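Local coordinates for peroxinectin A (Dictyostelium discoideum, PDB 6ERC), which oxidises phenolic donors, and halide or pseudohalide ions such as iodide and thiocyanate, with hydrogen peroxide as a secreted haem peroxidase, at residues V154-S159 against G172-T177; N165-S170 against V250-R255. One frame throughout, in Å; residues are numbered along the deposited sequence.

Contact 1 of 2, residues V154-S159 against G172-T177; sequences VLYGNS and GEMKMT
Met-174 reaches across to the ring edge of Tyr-156 and the backbone carbonyl of Leu-155. CB leaves the loop backbone in the direction of 154-159, and CG continues the chain toward the ring. Bends at chi2 (-65°) and chi3 (-69°) turn the thioether so that sulfur and methyl share the touching. Met-174 SD sits 3.9 Å from CD1 and 4.0 Å from CE1 of Tyr-156, beside that bond and near the ring plane. From Met-174 SD to the Tyr-156 ring centroid is 5.0 Å, 79° off the normal, which makes this an edge-on Met-aromatic contact. It joins the end of helix 153-156, which Gly-157 leaves with positive phi, to the loop before strand 177-179. One face of the tyrosine ring is taken by its own neighbour, Leu-155 CB, and Phe-251 of helix 247-275 meets the ring nearly perpendicularly. At the tip, Met-174 CE rests in van der Waals contact on Leu-155 O, at 3.7 Å, and brushes Tyr-156 CD1 at 4.1 Å. With an alanine here, the loss of sulfur and methyl would probably open a gap along the CD1-CE1 edge of the Tyr-156 ring. A bound sodium ion lies about 9 Å from the Tyr-156 side chain.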
# COMPACT_ATOMS: atom_id res chain seq x y z
N VAL A 154 5.88 -9.91 0.18
CA VAL A 154 4.62 -10.01 0.91
C VAL A 154 4.32 -11.46 1.28
O VAL A 154 3.69 -11.72 2.31
CB VAL A 154 3.49 -9.40 0.06
CG1 VAL A 154 3.38 -10.10 -1.29
CG2 VAL A 154 2.17 -9.45 0.81
N LEU A 155 4.76 -12.42 0.47
CA LEU A 155 4.52 -13.83 0.75
C LEU A 155 5.70 -14.53 1.41
O LEU A 155 5.51 -15.32 2.33
CB LEU A 155 4.17 -14.58 -0.54
CG LEU A 155 2.90 -14.16 -1.29
CD1 LEU A 155 2.71 -15.05 -2.49
CD2 LEU A 155 1.66 -14.20 -0.40
N TYR A 156 6.92 -14.24 0.96
CA TYR A 156 8.09 -15.03 1.33
C TYR A 156 8.98 -14.36 2.37
O TYR A 156 9.95 -14.98 2.81
CB TYR A 156 8.90 -15.37 0.08
CG TYR A 156 8.03 -15.87 -1.06
CD1 TYR A 156 7.50 -17.15 -1.03
CD2 TYR A 156 7.73 -15.05 -2.14
CE1 TYR A 156 6.70 -17.61 -2.06
CE2 TYR A 156 6.93 -15.50 -3.17
CZ TYR A 156 6.42 -16.78 -3.13
OH TYR A 156 5.62 -17.24 -4.15
N GLY A 157 8.68 -13.13 2.76
CA GLY A 157 9.46 -12.45 3.78
C GLY A 157 10.67 -11.73 3.20
O GLY A 157 10.99 -11.81 2.01
N ASN A 158 11.35 -11.01 4.09
CA ASN A 158 12.43 -10.11 3.69
C ASN A 158 13.82 -10.69 3.93
O ASN A 158 14.80 -9.94 3.93
CB ASN A 158 12.29 -8.78 4.43
CG ASN A 158 11.01 -8.04 4.07
OD1 ASN A 158 10.08 -7.96 4.87
ND2 ASN A 158 10.97 -7.48 2.86
N SER A 159 13.93 -12.00 4.12
CA SER A 159 15.24 -12.62 4.31
C SER A 159 15.11 -14.13 4.15
O SER A 159 14.01 -14.67 4.03
CB SER A 159 15.84 -12.28 5.67
OG SER A 159 15.07 -12.84 6.72
N GLY A 172 8.68 -27.97 -2.02
CA GLY A 172 8.77 -26.55 -2.33
C GLY A 172 7.52 -25.76 -2.01
O GLY A 172 7.27 -24.73 -2.63
N GLU A 173 6.73 -26.21 -1.04
CA GLU A 173 5.44 -25.62 -0.74
C GLU A 173 5.53 -24.67 0.46
O GLU A 173 6.51 -24.68 1.22
CB GLU A 173 4.40 -26.71 -0.47
CG GLU A 173 4.17 -27.63 -1.65
CD GLU A 173 3.09 -28.67 -1.39
OE1 GLU A 173 2.05 -28.30 -0.81
OE2 GLU A 173 3.30 -29.85 -1.75
N MET A 174 4.50 -23.85 0.61
CA MET A 174 4.37 -22.93 1.72
C MET A 174 3.52 -23.55 2.82
O MET A 174 2.55 -24.26 2.54
CB MET A 174 3.73 -21.61 1.28
CG MET A 174 4.55 -20.83 0.26
SD MET A 174 6.13 -20.24 0.90
CE MET A 174 5.58 -19.01 2.09
N LYS A 175 3.88 -23.29 4.08
CA LYS A 175 3.06 -23.73 5.19
C LYS A 175 1.64 -23.19 5.05
O LYS A 175 1.42 -22.09 4.54
CB LYS A 175 3.65 -23.28 6.52
CG LYS A 175 4.95 -23.96 6.92
CD LYS A 175 5.43 -23.48 8.28
CE LYS A 175 6.74 -24.14 8.69
NZ LYS A 175 7.29 -23.57 9.95
N MET A 176 0.68 -23.98 5.51
CA MET A 176 -0.72 -23.65 5.32
C MET A 176 -1.53 -24.24 6.46
O MET A 176 -1.12 -25.23 7.09
CB MET A 176 -1.23 -24.19 3.97
CG MET A 176 -2.14 -23.26 3.20
SD MET A 176 -1.42 -21.65 2.82
CE MET A 176 0.02 -22.13 1.87
N THR A 177 -2.67 -23.63 6.74
CA THR A 177 -3.62 -24.14 7.73
C THR A 177 -4.77 -24.79 6.98
O THR A 177 -5.61 -24.10 6.39
CB THR A 177 -4.13 -23.02 8.64
OG1 THR A 177 -3.03 -22.38 9.30
CG2 THR A 177 -5.09 -23.57 9.69

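Contact 2 of 2, residues N165-S170 against V250-R255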
# COMPACT_ATOMS: atom_id res chain seq x y z
N ASN A 165 11.10 -20.29 7.35
CA ASN A 165 10.16 -20.61 8.42
C ASN A 165 8.72 -20.59 7.93
O ASN A 165 7.87 -21.28 8.51
CB ASN A 165 10.33 -19.64 9.59
CG ASN A 165 11.52 -19.98 10.46
OD1 ASN A 165 12.49 -19.22 10.54
ND2 ASN A 165 11.47 -21.13 11.12
N LEU A 166 8.43 -19.82 6.88
CA LEU A 166 7.07 -19.76 6.34
C LEU A 166 6.77 -20.91 5.39
O LEU A 166 5.59 -21.15 5.09
CB LEU A 166 6.85 -18.44 5.60
CG LEU A 166 6.49 -17.23 6.46
CD1 LEU A 166 6.50 -15.96 5.61
CD2 LEU A 166 5.12 -17.41 7.12
N ARG A 167 7.78 -21.62 4.91
CA ARG A 167 7.59 -22.69 3.93
C ARG A 167 7.79 -24.05 4.59
O ARG A 167 8.55 -24.19 5.55
CB ARG A 167 8.54 -22.52 2.74
CG ARG A 167 10.00 -22.38 3.11
CD ARG A 167 10.85 -22.02 1.91
NE ARG A 167 11.53 -23.20 1.37
CZ ARG A 167 12.58 -23.15 0.55
NH1 ARG A 167 13.07 -21.98 0.16
NH2 ARG A 167 13.13 -24.27 0.12
N SER A 168 7.09 -25.05 4.04
CA SER A 168 7.10 -26.38 4.64
C SER A 168 8.43 -27.10 4.44
O SER A 168 8.71 -28.05 5.17
CB SER A 168 5.98 -27.23 4.05
OG SER A 168 6.16 -27.42 2.65
N LEU A 169 9.24 -26.67 3.48
CA LEU A 169 10.50 -27.34 3.14
C LEU A 169 10.26 -28.74 2.58
O LEU A 169 11.14 -29.60 2.67
CB LEU A 169 11.44 -27.40 4.35
CG LEU A 169 11.72 -26.07 5.04
CD1 LEU A 169 12.53 -26.30 6.30
CD2 LEU A 169 12.45 -25.11 4.12
N SER A 170 9.08 -28.97 2.01
CA SER A 170 8.73 -30.25 1.41
C SER A 170 7.97 -29.96 0.13
O SER A 170 6.97 -29.24 0.15
CB SER A 170 7.87 -31.09 2.37
OG SER A 170 8.51 -31.24 3.63
N VAL A 250 12.08 -26.48 -6.43
CA VAL A 250 10.65 -26.36 -6.68
C VAL A 250 10.13 -25.06 -6.10
O VAL A 250 9.31 -24.37 -6.71
CB VAL A 250 9.90 -27.58 -6.12
CG1 VAL A 250 8.40 -27.43 -6.35
CG2 VAL A 250 10.40 -28.86 -6.76
N PHE A 251 10.59 -24.70 -4.90
CA PHE A 251 10.15 -23.46 -4.27
C PHE A 251 10.51 -22.26 -5.13
O PHE A 251 9.65 -21.43 -5.45
CB PHE A 251 10.75 -23.32 -2.88
CG PHE A 251 10.59 -21.96 -2.29
CD1 PHE A 251 9.42 -21.61 -1.64
CD2 PHE A 251 11.59 -21.01 -2.41
CE1 PHE A 251 9.25 -20.35 -1.11
CE2 PHE A 251 11.43 -19.75 -1.89
CZ PHE A 251 10.26 -19.41 -1.24
N GLN A 252 11.79 -22.14 -5.51
CA GLN A 252 12.23 -20.98 -6.27
C GLN A 252 11.48 -20.85 -7.59
O GLN A 252 11.02 -19.77 -7.95
CB GLN A 252 13.74 -21.06 -6.51
CG GLN A 252 14.58 -20.96 -5.24
CD GLN A 252 14.32 -19.69 -4.45
OE1 GLN A 252 13.76 -18.72 -4.97
NE2 GLN A 252 14.72 -19.70 -3.19
N GLN A 253 11.35 -21.96 -8.32
CA GLN A 253 10.58 -21.93 -9.56
C GLN A 253 9.14 -21.51 -9.30
O GLN A 253 8.52 -20.82 -10.12
CB GLN A 253 10.63 -23.29 -10.24
CG GLN A 253 12.00 -23.66 -10.80
CD GLN A 253 12.37 -22.96 -12.10
OE1 GLN A 253 13.46 -23.16 -12.63
NE2 GLN A 253 11.46 -22.14 -12.63
N SER A 254 8.58 -21.91 -8.16
CA SER A 254 7.23 -21.48 -7.80
C SER A 254 7.23 -20.01 -7.37
O SER A 254 6.35 -19.24 -7.77
CB SER A 254 6.67 -22.36 -6.69
OG SER A 254 6.60 -23.71 -7.10
N ARG A 255 8.21 -19.61 -6.55
CA ARG A 255 8.33 -18.21 -6.17
C ARG A 255 8.46 -17.32 -7.41
O ARG A 255 7.85 -16.25 -7.47
CB ARG A 255 9.54 -18.02 -5.25
CG ARG A 255 9.85 -16.56 -4.91
CD ARG A 255 10.67 -16.42 -3.63
NE ARG A 255 12.09 -16.19 -3.87
CZ ARG A 255 12.68 -15.00 -3.92
NH1 ARG A 255 11.98 -13.88 -3.74
NH2 ARG A 255 13.99 -14.91 -4.15
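The guanidinium of Arg-167 lies over one face of the Phe-251 ring, the two planes 23° apart and their centres separated by 4.0 Å. Although the flat groups are stacked, the side chains as a whole run at about a right angle to each other, so the arginine is laid across the phenylalanine. Arg-167 CD begins the overlap, 3.9 Å from the Phe-251 ring centroid and nearly above it, in a CH-pi contact. A bend at chi3 (-100°) then turns the chain so that CZ also comes over the ring, in a cation-pi arrangement 26° off its normal. NH1 is displaced toward the rim on the CD2 side, whereas Arg-167 NH2 is nearest Phe-251 CB, at 3.9 Å. NH2 forms salt bridges with Asp-247 and Glu-248, which probably fix the rotation of the guanidinium and balance its charge. On the opposite face of the phenyl ring sits Arg-255 CB, while Gln-252 NE2 lies at the edge, in plane. The Gln-252 amide is itself held at both ends: OE1 accepts from Arg-255 NE at 3.2 Å, and NE2 donates to Glu-248 and also hydrogen-bonds Tyr-7 OH. The arrangement is a buried arginine-aromatic cation-pi stack, here anchoring the loop after helix 160-166 to the early turns of helix 247-275, away from the annotated sites of this animal-type haem peroxidase.

How the contacts relate
From the N terminus, the chain passes through 154-159, turns into helix 160-166 and its exit at 165-170, and comes back at 172-177, where contact 1 closes a short loop of twelve intervening residues. Contact 2 starts inside that loop and closes a far longer one, ending at 250-255 after helix 218-241 has been traversed. The two therefore cross rather than nest. Their middle segments are paired by probable backbone hydrogen bonds, Ser-168 N to Glu-173 O and Lys-175 N to Leu-166 O, both 2.9 Å. Phe-251 of contact 2 touches Met-174 of contact 1, so helix 247-275 is common ground for helix 153-156, the residues just after helix 160-166 and the loop leading to strand 177-179.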